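Local structure of snaclec rhodocytin subunit alpha (Agkistrodon rhodostoma, 3BX4) at residues 14-25 with 124-135; 100-108 with 117-125. The protein triggers platelet aggregation by binding the C-type lectin-like receptor CLEC1B (CLEC2), which sets off Syk and PLC-gamma-2 signalling inside the platelet. All blocks are in the same frame, centred on the assembly; numbering follows the deposited sequence.

Contact 1. Residues 14-25 with 124-135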
loop_
_atom_site.group_PDB
_atom_site.type_symbol
_atom_site.label_atom_id
_atom_site.label_comp_id
_atom_site.label_asym_id
_atom_site.label_seq_id
_atom_site.Cartn_x
_atom_site.Cartn_y
_atom_site.Cartn_z
ATOM N N GLN C 14 -14.859 -1.657 26.577
ATOM C CA GLN C 14 -14.417 -0.274 26.799
ATOM C C GLN C 14 -14.344 0.554 25.506
ATOM O O GLN C 14 -13.868 1.683 25.522
ATOM C CB GLN C 14 -13.041 -0.236 27.519
ATOM C CG GLN C 14 -11.892 -0.624 26.650
ATOM C CD GLN C 14 -11.569 -2.132 26.585
ATOM O OE1 GLN C 14 -12.443 -2.990 26.364
ATOM N NE2 GLN C 14 -10.264 -2.455 26.758
ATOM N N HIS C 15 -14.846 -0.017 24.414
ATOM C CA HIS C 15 -14.717 0.653 23.083
ATOM C C HIS C 15 -16.092 1.036 22.550
ATOM O O HIS C 15 -17.134 0.581 23.008
ATOM C CB HIS C 15 -14.015 -0.274 22.080
ATOM C CG HIS C 15 -12.566 -0.533 22.382
ATOM N ND1 HIS C 15 -12.151 -1.656 23.059
ATOM C CD2 HIS C 15 -11.455 0.187 22.112
ATOM C CE1 HIS C 15 -10.832 -1.623 23.195
ATOM N NE2 HIS C 15 -10.382 -0.519 22.627
ATOM N N CYS C 16 -16.045 1.907 21.527
ATOM C CA CYS C 16 -17.262 2.342 20.808
ATOM C C CYS C 16 -17.091 1.908 19.339
ATOM O O CYS C 16 -16.007 1.962 18.749
ATOM C CB CYS C 16 -17.398 3.870 20.839
ATOM S SG CYS C 16 -17.504 4.467 22.561
ATOM N N TYR C 17 -18.215 1.543 18.708
ATOM C CA TYR C 17 -18.091 0.966 17.386
ATOM C C TYR C 17 -19.193 1.555 16.492
ATOM O O TYR C 17 -20.269 1.934 16.965
ATOM C CB TYR C 17 -18.363 -0.545 17.433
ATOM C CG TYR C 17 -17.408 -1.354 18.252
ATOM C CD1 TYR C 17 -17.487 -1.273 19.656
ATOM C CD2 TYR C 17 -16.474 -2.171 17.657
ATOM C CE1 TYR C 17 -16.597 -2.035 20.455
ATOM C CE2 TYR C 17 -15.579 -2.907 18.440
ATOM C CZ TYR C 17 -15.706 -2.828 19.854
ATOM O OH TYR C 17 -14.794 -3.545 20.678
ATOM N N GLN C 18 -18.909 1.604 15.210
ATOM C CA GLN C 18 -20.006 2.014 14.275
ATOM C C GLN C 18 -19.766 1.365 12.948
ATOM O O GLN C 18 -18.674 1.403 12.407
ATOM C CB GLN C 18 -20.103 3.548 14.157
ATOM C CG GLN C 18 -21.324 3.989 13.239
ATOM C CD GLN C 18 -21.584 5.463 13.272
ATOM O OE1 GLN C 18 -20.948 6.271 14.013
ATOM N NE2 GLN C 18 -22.559 5.855 12.490
ATOM N N ALA C 19 -20.861 0.814 12.345
ATOM C CA ALA C 19 -20.764 0.187 11.026
ATOM C C ALA C 19 -21.305 1.224 10.004
ATOM O O ALA C 19 -22.321 1.848 10.286
ATOM C CB ALA C 19 -21.610 -1.049 10.968
ATOM N N PHE C 20 -20.552 1.463 8.937
ATOM C CA PHE C 20 -20.875 2.511 7.947
ATOM C C PHE C 20 -21.198 1.813 6.672
ATOM O O PHE C 20 -20.497 0.919 6.225
ATOM C CB PHE C 20 -19.705 3.480 7.752
ATOM C CG PHE C 20 -19.437 4.345 8.936
ATOM C CD1 PHE C 20 -18.563 3.891 9.959
ATOM C CD2 PHE C 20 -20.079 5.590 9.090
ATOM C CE1 PHE C 20 -18.339 4.670 11.106
ATOM C CE2 PHE C 20 -19.851 6.395 10.254
ATOM C CZ PHE C 20 -18.960 5.921 11.278
ATOM N N ASN C 21 -22.321 2.231 6.051
ATOM C CA ASN C 21 -22.645 1.612 4.775
ATOM C C ASN C 21 -22.045 2.355 3.593
ATOM O O ASN C 21 -22.038 1.748 2.502
ATOM C CB ASN C 21 -24.138 1.480 4.626
ATOM C CG ASN C 21 -24.830 2.728 5.008
ATOM O OD1 ASN C 21 -25.348 2.838 6.125
ATOM N ND2 ASN C 21 -24.853 3.708 4.103
ATOM N N GLU C 22 -21.530 3.581 3.783
ATOM C CA GLU C 22 -20.647 4.251 2.772
ATOM C C GLU C 22 -19.677 3.200 2.225
ATOM O O GLU C 22 -18.936 2.558 2.984
ATOM C CB GLU C 22 -19.750 5.372 3.350
ATOM C CG GLU C 22 -20.302 6.770 3.561
ATOM C CD GLU C 22 -20.590 7.042 5.046
ATOM O OE1 GLU C 22 -20.686 6.064 5.825
ATOM O OE2 GLU C 22 -20.703 8.223 5.440
ATOM N N GLN C 23 -19.607 3.029 0.916
ATOM C CA GLN C 23 -18.654 2.060 0.359
ATOM C C GLN C 23 -17.306 2.681 0.018
ATOM O O GLN C 23 -17.194 3.630 -0.793
ATOM C CB GLN C 23 -19.305 1.344 -0.848
ATOM C CG GLN C 23 -20.424 0.302 -0.417
ATOM C CD GLN C 23 -20.889 -0.569 -1.572
ATOM O OE1 GLN C 23 -21.190 -0.033 -2.654
ATOM N NE2 GLN C 23 -20.954 -1.914 -1.377
ATOM N N LYS C 24 -16.231 2.186 0.672
ATOM C CA LYS C 24 -14.902 2.759 0.563
ATOM C C LYS C 24 -13.867 1.644 0.421
ATOM O O LYS C 24 -14.107 0.501 0.851
ATOM C CB LYS C 24 -14.574 3.569 1.844
ATOM C CG LYS C 24 -15.317 4.868 1.950
ATOM C CD LYS C 24 -15.005 5.636 3.244
ATOM C CE LYS C 24 -15.864 6.946 3.216
ATOM N NZ LYS C 24 -15.149 8.003 2.366
ATOM N N THR C 25 -12.741 1.978 -0.208
ATOM C CA THR C 25 -11.588 1.032 -0.326
ATOM C C THR C 25 -11.124 0.848 1.125
ATOM O O THR C 25 -11.498 1.623 1.967
ATOM C CB THR C 25 -10.386 1.614 -1.144
ATOM O OG1 THR C 25 -9.906 2.813 -0.524
ATOM C CG2 THR C 25 -10.893 1.974 -2.590
ATOM N N GLU C 124 -8.545 -2.521 -2.975
ATOM C CA GLU C 124 -9.016 -1.373 -3.772
ATOM C C GLU C 124 -10.489 -1.454 -4.075
ATOM O O GLU C 124 -10.999 -0.492 -4.697
ATOM C CB GLU C 124 -8.193 -1.248 -5.070
ATOM C CG GLU C 124 -6.730 -0.841 -4.769
ATOM C CD GLU C 124 -6.544 0.464 -3.886
ATOM O OE1 GLU C 124 -7.297 1.459 -4.010
ATOM O OE2 GLU C 124 -5.590 0.508 -3.056
ATOM N N GLN C 125 -11.162 -2.519 -3.614
ATOM C CA GLN C 125 -12.629 -2.591 -3.777
ATOM C C GLN C 125 -13.361 -1.820 -2.687
ATOM O O GLN C 125 -12.983 -1.763 -1.488
ATOM C CB GLN C 125 -13.141 -4.024 -3.793
ATOM C CG GLN C 125 -12.732 -4.805 -5.022
ATOM C CD GLN C 125 -13.565 -6.046 -5.139
ATOM O OE1 GLN C 125 -14.568 -6.210 -4.428
ATOM N NE2 GLN C 125 -13.128 -6.960 -5.994
ATOM N N MET C 126 -14.437 -1.184 -3.070
ATOM C CA MET C 126 -15.269 -0.371 -2.185
ATOM C C MET C 126 -16.309 -1.231 -1.493
ATOM O O MET C 126 -17.162 -1.905 -2.110
ATOM C CB MET C 126 -15.954 0.799 -3.013
ATOM C CG MET C 126 -14.963 1.839 -3.553
ATOM S SD MET C 126 -15.774 2.658 -5.023
ATOM C CE MET C 126 -16.787 3.707 -4.087
ATOM N N HIS C 127 -16.258 -1.202 -0.171
ATOM C CA HIS C 127 -17.203 -1.928 0.671
ATOM C C HIS C 127 -17.526 -1.133 1.924
ATOM O O HIS C 127 -16.812 -0.230 2.281
ATOM C CB HIS C 127 -16.682 -3.346 1.037
ATOM C CG HIS C 127 -16.503 -4.244 -0.155
ATOM N ND1 HIS C 127 -17.574 -4.849 -0.783
ATOM C CD2 HIS C 127 -15.422 -4.492 -0.926
ATOM C CE1 HIS C 127 -17.144 -5.473 -1.868
ATOM N NE2 HIS C 127 -15.833 -5.324 -1.947
ATOM N N ALA C 128 -18.592 -1.559 2.591
ATOM C CA ALA C 128 -18.972 -1.070 3.920
ATOM C C ALA C 128 -17.801 -1.465 4.895
ATOM O O ALA C 128 -16.922 -2.251 4.540
ATOM C CB ALA C 128 -20.244 -1.780 4.358
ATOM N N PHE C 129 -17.847 -0.867 6.077
ATOM C CA PHE C 129 -16.695 -1.106 7.018
ATOM C C PHE C 129 -17.130 -0.848 8.445
ATOM O O PHE C 129 -18.123 -0.251 8.752
ATOM C CB PHE C 129 -15.534 -0.194 6.605
ATOM C CG PHE C 129 -15.858 1.249 6.564
ATOM C CD1 PHE C 129 -16.376 1.856 5.386
ATOM C CD2 PHE C 129 -15.692 2.072 7.665
ATOM C CE1 PHE C 129 -16.687 3.207 5.358
ATOM C CE2 PHE C 129 -16.010 3.423 7.638
ATOM C CZ PHE C 129 -16.546 4.015 6.443
ATOM N N VAL C 130 -16.300 -1.236 9.461
ATOM C CA VAL C 130 -16.760 -0.924 10.775
ATOM C C VAL C 130 -15.547 -0.213 11.491
ATOM O O VAL C 130 -14.424 -0.718 11.284
ATOM C CB VAL C 130 -17.048 -2.256 11.610
ATOM C CG1 VAL C 130 -17.337 -1.900 13.044
ATOM C CG2 VAL C 130 -18.271 -3.024 10.954
ATOM N N CYS C 131 -15.833 0.918 12.148
ATOM C CA CYS C 131 -14.791 1.698 12.949
ATOM C C CYS C 131 -14.920 1.271 14.400
ATOM O O CYS C 131 -15.976 0.951 14.909
ATOM C CB CYS C 131 -14.957 3.244 12.889
ATOM S SG CYS C 131 -14.857 3.858 11.136
ATOM N N LYS C 132 -13.779 1.321 15.086
ATOM C CA LYS C 132 -13.683 0.963 16.542
ATOM C C LYS C 132 -12.913 2.131 17.118
ATOM O O LYS C 132 -11.879 2.539 16.553
ATOM C CB LYS C 132 -12.942 -0.374 16.719
ATOM C CG LYS C 132 -12.478 -0.726 18.193
ATOM C CD LYS C 132 -11.928 -2.100 18.147
ATOM C CE LYS C 132 -11.356 -2.545 19.563
ATOM N NZ LYS C 132 -10.759 -3.876 19.454
ATOM N N LEU C 133 -13.386 2.642 18.255
ATOM C CA LEU C 133 -12.787 3.779 18.931
ATOM C C LEU C 133 -12.553 3.485 20.432
ATOM O O LEU C 133 -13.367 2.858 21.059
ATOM C CB LEU C 133 -13.776 4.932 18.800
ATOM C CG LEU C 133 -13.582 6.206 19.523
ATOM C CD1 LEU C 133 -12.392 6.900 18.767
ATOM C CD2 LEU C 133 -14.836 7.090 19.496
ATOM N N LEU C 134 -11.431 3.965 20.985
ATOM C CA LEU C 134 -11.259 4.030 22.434
ATOM C C LEU C 134 -11.439 5.504 22.791
ATOM O O LEU C 134 -10.594 6.342 22.402
ATOM C CB LEU C 134 -9.856 3.533 22.816
ATOM C CG LEU C 134 -9.619 3.603 24.333
ATOM C CD1 LEU C 134 -10.463 2.515 25.034
ATOM C CD2 LEU C 134 -8.101 3.415 24.532
ATOM N N PRO C 135 -12.580 5.838 23.405
ATOM C CA PRO C 135 -12.956 7.220 23.638
ATOM C C PRO C 135 -12.062 7.885 24.687
ATOM O O PRO C 135 -11.594 7.198 25.603
ATOM C CB PRO C 135 -14.442 7.137 24.051
ATOM C CG PRO C 135 -14.697 5.749 24.501
ATOM C CD PRO C 135 -13.622 4.875 23.859
HETATM O O HOH W 1 -7.905 3.888 -1.941
#

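Contact 2. Residues 100-108 with 117-125. With SO4 (sulfate ion), chain J.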
loop_
_atom_site.group_PDB
_atom_site.type_symbol
_atom_site.label_atom_id
_atom_site.label_comp_id
_atom_site.label_asym_id
_atom_site.label_seq_id
_atom_site.Cartn_x
_atom_site.Cartn_y
_atom_site.Cartn_z
ATOM N N ASP C 100 -1.448 -9.047 -14.125
ATOM C CA ASP C 100 -2.891 -8.995 -14.333
ATOM C C ASP C 100 -3.730 -8.953 -13.042
ATOM O O ASP C 100 -4.948 -8.680 -13.077
ATOM C CB ASP C 100 -3.322 -10.165 -15.210
ATOM C CG ASP C 100 -2.926 -9.965 -16.684
ATOM O OD1 ASP C 100 -2.492 -8.843 -17.084
ATOM O OD2 ASP C 100 -3.063 -10.951 -17.439
ATOM N N LEU C 101 -3.076 -9.182 -11.908
ATOM C CA LEU C 101 -3.732 -9.375 -10.613
ATOM C C LEU C 101 -3.728 -8.134 -9.746
ATOM O O LEU C 101 -2.917 -7.186 -9.986
ATOM C CB LEU C 101 -2.967 -10.432 -9.845
ATOM C CG LEU C 101 -2.993 -11.821 -10.433
ATOM C CD1 LEU C 101 -2.435 -12.744 -9.372
ATOM C CD2 LEU C 101 -4.391 -12.311 -10.852
ATOM N N HIS C 102 -4.603 -8.131 -8.730
ATOM C CA HIS C 102 -4.716 -6.981 -7.814
ATOM C C HIS C 102 -4.474 -7.369 -6.414
ATOM O O HIS C 102 -4.617 -8.538 -6.104
ATOM C CB HIS C 102 -6.042 -6.267 -7.946
ATOM C CG HIS C 102 -6.245 -5.770 -9.320
ATOM N ND1 HIS C 102 -5.408 -4.837 -9.893
ATOM C CD2 HIS C 102 -7.115 -6.148 -10.283
ATOM C CE1 HIS C 102 -5.771 -4.640 -11.149
ATOM N NE2 HIS C 102 -6.813 -5.410 -11.405
ATOM N N THR C 103 -4.033 -6.395 -5.601
ATOM C CA THR C 103 -3.660 -6.732 -4.223
ATOM C C THR C 103 -4.842 -7.407 -3.460
ATOM O O THR C 103 -5.940 -6.809 -3.451
ATOM C CB THR C 103 -3.027 -5.528 -3.447
ATOM O OG1 THR C 103 -2.737 -5.954 -2.113
ATOM C CG2 THR C 103 -3.956 -4.281 -3.380
ATOM N N LYS C 104 -4.618 -8.598 -2.867
ATOM C CA LYS C 104 -5.518 -9.222 -1.814
ATOM C C LYS C 104 -5.018 -9.219 -0.307
ATOM O O LYS C 104 -5.156 -10.180 0.411
ATOM C CB LYS C 104 -5.854 -10.653 -2.204
ATOM C CG LYS C 104 -7.332 -10.936 -2.552
ATOM C CD LYS C 104 -7.542 -12.296 -3.028
ATOM C CE LYS C 104 -8.683 -12.901 -2.301
ATOM N NZ LYS C 104 -9.068 -14.312 -2.820
ATOM N N LYS C 105 -4.518 -8.094 0.157
ATOM C CA LYS C 105 -3.750 -8.046 1.417
ATOM C C LYS C 105 -4.519 -7.276 2.468
ATOM O O LYS C 105 -3.952 -6.737 3.416
ATOM C CB LYS C 105 -2.433 -7.363 1.073
ATOM C CG LYS C 105 -1.576 -8.351 0.278
ATOM C CD LYS C 105 -0.325 -7.720 -0.350
ATOM C CE LYS C 105 0.682 -7.307 0.705
ATOM N NZ LYS C 105 1.789 -6.508 0.093
ATOM N N CYS C 106 -5.841 -7.197 2.296
ATOM C CA CYS C 106 -6.755 -6.566 3.268
ATOM C C CYS C 106 -7.775 -7.554 3.829
ATOM O O CYS C 106 -8.270 -8.413 3.082
ATOM C CB CYS C 106 -7.512 -5.349 2.663
ATOM S SG CYS C 106 -6.404 -4.006 2.282
ATOM N N GLY C 107 -8.114 -7.447 5.123
ATOM C CA GLY C 107 -9.076 -8.349 5.716
ATOM C C GLY C 107 -10.540 -7.819 5.807
ATOM O O GLY C 107 -10.782 -6.642 6.056
ATOM N N ALA C 108 -11.487 -8.745 5.720
ATOM C CA ALA C 108 -12.901 -8.381 5.729
ATOM C C ALA C 108 -13.720 -9.467 6.435
ATOM O O ALA C 108 -13.242 -10.633 6.537
ATOM C CB ALA C 108 -13.349 -8.253 4.242
ATOM N N LYS C 117 -16.094 -15.221 10.325
ATOM C CA LYS C 117 -14.759 -15.595 9.959
ATOM C C LYS C 117 -14.090 -14.509 9.087
ATOM O O LYS C 117 -14.759 -13.855 8.266
ATOM C CB LYS C 117 -14.782 -16.925 9.243
ATOM C CG LYS C 117 -15.273 -18.071 10.170
ATOM C CD LYS C 117 -14.214 -18.520 11.164
ATOM C CE LYS C 117 -14.316 -20.025 11.400
ATOM N NZ LYS C 117 -13.069 -20.577 12.001
ATOM N N TRP C 118 -12.812 -14.280 9.356
ATOM C CA TRP C 118 -12.024 -13.382 8.542
ATOM C C TRP C 118 -11.680 -13.982 7.177
ATOM O O TRP C 118 -11.331 -15.165 7.058
ATOM C CB TRP C 118 -10.740 -13.011 9.246
ATOM C CG TRP C 118 -10.925 -12.580 10.675
ATOM C CD1 TRP C 118 -12.057 -12.073 11.294
ATOM C CD2 TRP C 118 -9.887 -12.542 11.658
ATOM N NE1 TRP C 118 -11.768 -11.746 12.608
ATOM C CE2 TRP C 118 -10.459 -12.025 12.861
ATOM C CE3 TRP C 118 -8.547 -12.879 11.624
ATOM C CZ2 TRP C 118 -9.721 -11.872 14.032
ATOM C CZ3 TRP C 118 -7.811 -12.768 12.802
ATOM C CH2 TRP C 118 -8.397 -12.251 13.971
ATOM N N VAL C 119 -11.714 -13.139 6.145
ATOM C CA VAL C 119 -11.247 -13.534 4.826
ATOM C C VAL C 119 -10.337 -12.388 4.297
ATOM O O VAL C 119 -10.484 -11.277 4.759
ATOM C CB VAL C 119 -12.437 -13.783 3.840
ATOM C CG1 VAL C 119 -13.373 -14.885 4.390
ATOM C CG2 VAL C 119 -13.247 -12.537 3.580
ATOM N N ASN C 120 -9.422 -12.673 3.371
ATOM C CA ASN C 120 -8.668 -11.627 2.723
ATOM C C ASN C 120 -9.349 -11.262 1.415
ATOM O O ASN C 120 -9.966 -12.125 0.750
ATOM C CB ASN C 120 -7.156 -11.935 2.572
ATOM C CG ASN C 120 -6.856 -13.109 1.647
ATOM O OD1 ASN C 120 -7.405 -14.208 1.800
ATOM N ND2 ASN C 120 -5.973 -12.868 0.676
ATOM N N TYR C 121 -9.279 -9.992 1.064
ATOM C CA TYR C 121 -9.961 -9.604 -0.211
ATOM C C TYR C 121 -9.214 -8.440 -0.823
ATOM O O TYR C 121 -8.230 -7.942 -0.325
ATOM C CB TYR C 121 -11.445 -9.271 0.044
ATOM C CG TYR C 121 -12.348 -9.582 -1.160
ATOM C CD1 TYR C 121 -13.156 -8.592 -1.727
ATOM C CD2 TYR C 121 -12.353 -10.866 -1.753
ATOM C CE1 TYR C 121 -13.969 -8.888 -2.892
ATOM C CE2 TYR C 121 -13.181 -11.162 -2.926
ATOM C CZ TYR C 121 -13.988 -10.164 -3.411
ATOM O OH TYR C 121 -14.750 -10.435 -4.549
ATOM N N TYR C 122 -9.740 -7.916 -1.925
ATOM C CA TYR C 122 -9.019 -6.977 -2.726
ATOM C C TYR C 122 -9.127 -5.551 -2.148
ATOM O O TYR C 122 -10.176 -4.941 -2.149
ATOM C CB TYR C 122 -9.722 -7.012 -4.113
ATOM C CG TYR C 122 -9.529 -8.357 -4.759
ATOM C CD1 TYR C 122 -10.543 -9.322 -4.756
ATOM C CD2 TYR C 122 -8.288 -8.690 -5.308
ATOM C CE1 TYR C 122 -10.355 -10.605 -5.371
ATOM C CE2 TYR C 122 -8.091 -9.896 -5.906
ATOM C CZ TYR C 122 -9.116 -10.845 -5.950
ATOM O OH TYR C 122 -8.820 -12.058 -6.507
ATOM N N CYS C 123 -8.010 -5.019 -1.640
ATOM C CA CYS C 123 -7.975 -3.703 -0.953
ATOM C C CYS C 123 -8.608 -2.516 -1.651
ATOM O O CYS C 123 -9.162 -1.655 -1.015
ATOM C CB CYS C 123 -6.516 -3.321 -0.722
ATOM S SG CYS C 123 -5.639 -4.465 0.416
ATOM N N GLU C 124 -8.545 -2.521 -2.975
ATOM C CA GLU C 124 -9.016 -1.373 -3.772
ATOM C C GLU C 124 -10.489 -1.454 -4.075
ATOM O O GLU C 124 -10.999 -0.492 -4.697
ATOM C CB GLU C 124 -8.193 -1.248 -5.070
ATOM C CG GLU C 124 -6.730 -0.841 -4.769
ATOM C CD GLU C 124 -6.544 0.464 -3.886
ATOM O OE1 GLU C 124 -7.297 1.459 -4.010
ATOM O OE2 GLU C 124 -5.590 0.508 -3.056
ATOM N N GLN C 125 -11.162 -2.519 -3.614
ATOM C CA GLN C 125 -12.629 -2.591 -3.777
ATOM C C GLN C 125 -13.361 -1.820 -2.687
ATOM O O GLN C 125 -12.983 -1.763 -1.488
ATOM C CB GLN C 125 -13.141 -4.024 -3.793
ATOM C CG GLN C 125 -12.732 -4.805 -5.022
ATOM C CD GLN C 125 -13.565 -6.046 -5.139
ATOM O OE1 GLN C 125 -14.568 -6.210 -4.428
ATOM N NE2 GLN C 125 -13.128 -6.960 -5.994
HETATM S S SO4 J . -0.164 -3.559 -0.967
HETATM O O1 SO4 J . -1.213 -4.345 -0.312
HETATM O O2 SO4 J . -0.404 -3.646 -2.425
HETATM O O3 SO4 J . 1.171 -4.055 -0.655
HETATM O O4 SO4 J . -0.230 -2.188 -0.494
HETATM O O HOH W 2 -7.239 -4.503 -4.768
HETATM O O HOH W 3 -10.838 -14.518 0.156
HETATM O O HOH W 4 -8.120 -15.778 -0.477
#

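Contact 1. Residues 14-25 with 124-135
Phe129 turns one ring face to the side chain of Phe20, whose CB stands 3.8 Å from the centroid of the Phe129 ring. The two ring planes are near parallel, at 19°, but offset, with 5.3 Å between centroids, so there is little face-to-face overlap. Phe129 reaches this place because its CG sits between backbone N and carbonyl carbon (chi1 57°), which swings the ring back across Phe20. Its CE1 meets the Lys24 methylene CD at 3.6 Å. Beyond Phe129, Cys131 SG lies oblique to the Phe20 ring, 3.6 Å from CE1 of Phe20, a sulfur-aromatic contact; the same sulfur is bonded to Cys33 of helix 26-34. On the sheet face of Tyr17, Ala19, Val130 and Lys132, the extended Lys132 chain runs alongside Tyr17, CD 3.8 Å from CE2 of Tyr17. Its CE then settles over the centre of the His15 ring, 3.6 Å from the centroid and 4° off the normal, while Gln14 CG touches the opposite face. Between the two faces, strands 15-21 and 127-133 run antiparallel, paired by backbone bonds between Cys16 and Leu133, Gln18 and Cys131, and Phe20 and Phe129. A beta bulge then shifts the register by two before Lys24 and His127 pair through two backbone hydrogen bonds. At the far end Thr25 OG1 caps the next helix at Glu28 N, and a water links it to Glu124 OE1. This pairing of N- and C-terminal strands is characteristic of the C-type lectin fold. The buried Lys132 amine is paid for by Glu50, Glu46 and Ser44, with Tyr17 OH also on Glu50, and this cluster probably keeps the lysine charged.

Contact 2. Residues 100-108 with 117-125
Val119 pairs with Ala108 through two backbone bonds, Ala108 N to Val119 O (2.9 Å) and Val119 N to Ala108 O (3.0 Å), the regular part of an antiparallel hairpin. Next, Asn120 lies opposite Gly107 in a non-hydrogen-bonded pair, and its amide reaches back to the loop before strand 106-110: ND2 donates to Lys104 O at 2.8 Å, nearly straight at 168°, with that oxygen in the amide plane. A water bridges Asn120 OD1 and Lys104 NZ, so both ends of the amide are engaged. Tyr121 N bonds to Cys106 O. Tyr122 then turns one ring face to Lys104, whose CG stands 3.7 Å from the ring centroid in a CH-pi contact, while His102 O meets the ring edge. The lysine chain bends at chi3 (131°), and its NZ makes a salt bridge to an acidic side chain of the neighbouring chain of another protein. Cys123 N gives a long bond to Thr103 O, 3.3 Å, and Cys123 SG closes the disulfide with Cys106 SG, 2.1 Å, pinning the type I turn of Tyr122 to Gln125 to strand 106-110; a disulfide here is a hallmark of the C-type lectin fold. A sulfate, probably from the crystallisation liquor, accepts from Thr103 OG1 at O1 (2.9 Å), Lys105 NZ at O3, and Arg75; Lys105 NZ also bonds to Asn78 O and Glu80 O. The hairpin of strands 106-110 and 118-121 joins the sheet through strand 69-76, where Gly107 makes backbone hydrogen bonds with Ile72 and Leu74, Cys106 packs on Trp71, and the Tyr121 ring stacks with Tyr69.

Overall arrangement
Contacts 1 and 2 have centres about 16 Å apart in one C-type lectin-like domain and belong to the same sheet, with contact 2 nested inside the loop that contact 1 closes. They share Glu124 and Gln125, the link from strand 118-121 to strand 127-133. Around it they touch directly: Thr25 CB packs 3.5 Å from Cys123 O, and His127 NE2 lies 4.1 Å from Tyr121 CE1. Strand 69-76 runs parallel to 127-133 and antiparallel to 106-110, joining the two pairings. Contact 1 pairs a strand near the N-terminus with the last strand of the chain, whereas contact 2 faces the neighbouring chain of another protein and carries the bound sulfate.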